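Local coordinates for pirin-like protein (Geobacillus kaustophilus, PDB 2P17) that is of unknown function but belongs to the pirin family of cupin proteins and binds one iron ion per subunit, at residues S26-E29 against E35-P38. Residues are numbered along the deposited sequence; the frame is centred on the assembly and turned at random.
Sequences SVLE and EYDP
Leu28 and Tyr36 are the residues whose backbones approach most nearly, 7.9 Å from CA to CA, where the chain leaving a classic beta bulge (Val27 and Leu28 both opposite Leu42 of strand 39-47) faces the end of the short helix 33-36 in the pirin cupin fold. Between these two backbones the tyrosine lays one ring face on the leucine: CG of Leu28 sits almost exactly over the ring centroid of Tyr36 at 3.7 Å, a CH-pi contact only 3° off the ring normal, and CD2 of Leu28 reaches CG of Tyr36 at 3.6 Å. Leucine suits this spot because its branch carbon covers the ring centre while the buried apolar chain also meets Phe39, Phe191 and Phe215; tyrosine suits its own by joining an apolar face to a polar OH. CB of Glu35 lies over the opposite ring face, toward its rim. Glu29 doubles back to the phenol: with chi1 80° its bent chain brings the carboxylate nearly perpendicular to the ring. A phenylalanine in place of Tyr36 could keep the CH-pi contact with Leu28 but would probably leave the carboxylate of Glu29 without its phenol donor and the bridging water without one acceptor. That water donates to O of Val27 and to OH of Tyr36, while Arg9 also bonds the phenol. Tyr36 OH itself donates to OE1 of Glu29 over 2.7 Å, on the syn side, 24° out of the carboxylate plane.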
loop_
_atom_site.group_PDB
_atom_site.type_symbol
_atom_site.label_atom_id
_atom_site.label_comp_id
_atom_site.label_asym_id
_atom_site.label_seq_id
_atom_site.Cartn_x
_atom_site.Cartn_y
_atom_site.Cartn_z
ATOM N N SER A 26 -4.919 0.136 -12.976
ATOM C CA SER A 26 -3.632 -0.472 -12.636
ATOM C C SER A 26 -2.664 0.599 -12.159
ATOM O O SER A 26 -2.396 1.570 -12.876
ATOM C CB SER A 26 -3.039 -1.253 -13.818
ATOM O OG SER A 26 -3.501 -2.598 -13.798
ATOM N N VAL A 27 -2.189 0.442 -10.928
ATOM C CA VAL A 27 -1.219 1.372 -10.352
ATOM C C VAL A 27 0.187 0.808 -10.570
ATOM O O VAL A 27 1.082 1.485 -11.088
ATOM C CB VAL A 27 -1.516 1.661 -8.859
ATOM C CG1 VAL A 27 -0.627 2.788 -8.341
ATOM C CG2 VAL A 27 -3.008 2.012 -8.642
ATOM N N LEU A 28 0.363 -0.445 -10.166
ATOM C CA LEU A 28 1.520 -1.237 -10.533
ATOM C C LEU A 28 0.974 -2.375 -11.370
ATOM O O LEU A 28 0.196 -3.207 -10.866
ATOM C CB LEU A 28 2.229 -1.798 -9.286
ATOM C CG LEU A 28 3.310 -0.949 -8.612
ATOM C CD1 LEU A 28 2.754 0.351 -8.053
ATOM C CD2 LEU A 28 4.007 -1.761 -7.510
ATOM N N GLU A 29 1.361 -2.400 -12.641
ATOM C CA GLU A 29 0.907 -3.435 -13.560
ATOM C C GLU A 29 1.548 -4.770 -13.200
ATOM O O GLU A 29 2.673 -4.788 -12.685
ATOM C CB GLU A 29 1.248 -3.046 -15.004
ATOM C CG GLU A 29 2.704 -3.303 -15.428
ATOM C CD GLU A 29 3.695 -2.252 -14.941
ATOM O OE1 GLU A 29 3.290 -1.300 -14.238
ATOM O OE2 GLU A 29 4.897 -2.381 -15.281
ATOM N N GLU A 35 10.990 -4.871 -11.529
ATOM C CA GLU A 35 11.029 -3.468 -11.147
ATOM C C GLU A 35 10.472 -3.216 -9.752
ATOM O O GLU A 35 10.939 -2.308 -9.062
ATOM C CB GLU A 35 10.279 -2.589 -12.164
ATOM C CG GLU A 35 10.464 -1.093 -11.935
ATOM C CD GLU A 35 9.668 -0.231 -12.898
ATOM O OE1 GLU A 35 9.372 -0.691 -14.021
ATOM O OE2 GLU A 35 9.355 0.919 -12.520
ATOM N N TYR A 36 9.459 -3.991 -9.361
ATOM C CA TYR A 36 8.662 -3.642 -8.177
ATOM C C TYR A 36 8.929 -4.460 -6.924
ATOM O O TYR A 36 8.411 -4.123 -5.861
ATOM C CB TYR A 36 7.178 -3.727 -8.513
ATOM C CG TYR A 36 6.721 -2.826 -9.641
ATOM C CD1 TYR A 36 7.151 -1.496 -9.740
ATOM C CD2 TYR A 36 5.808 -3.292 -10.570
ATOM C CE1 TYR A 36 6.702 -0.675 -10.776
ATOM C CE2 TYR A 36 5.340 -2.469 -11.599
ATOM C CZ TYR A 36 5.792 -1.173 -11.688
ATOM O OH TYR A 36 5.319 -0.350 -12.712
ATOM N N ASP A 37 9.752 -5.497 -7.066
ATOM C CA ASP A 37 10.161 -6.419 -5.994
ATOM C C ASP A 37 10.317 -5.646 -4.681
ATOM O O ASP A 37 11.145 -4.738 -4.611
ATOM C CB ASP A 37 11.500 -7.046 -6.433
ATOM C CG ASP A 37 11.968 -8.184 -5.544
ATOM O OD1 ASP A 37 11.220 -8.612 -4.644
ATOM O OD2 ASP A 37 13.124 -8.636 -5.758
ATOM N N PRO A 38 9.593 -6.036 -3.610
ATOM C CA PRO A 38 8.806 -7.252 -3.411
ATOM C C PRO A 38 7.337 -7.191 -3.827
ATOM O O PRO A 38 6.589 -8.141 -3.568
ATOM C CB PRO A 38 8.876 -7.443 -1.887
ATOM C CG PRO A 38 8.857 -6.000 -1.350
ATOM C CD PRO A 38 9.617 -5.191 -2.394
HETATM O O HOH W 1 3.325 2.051 -13.108
#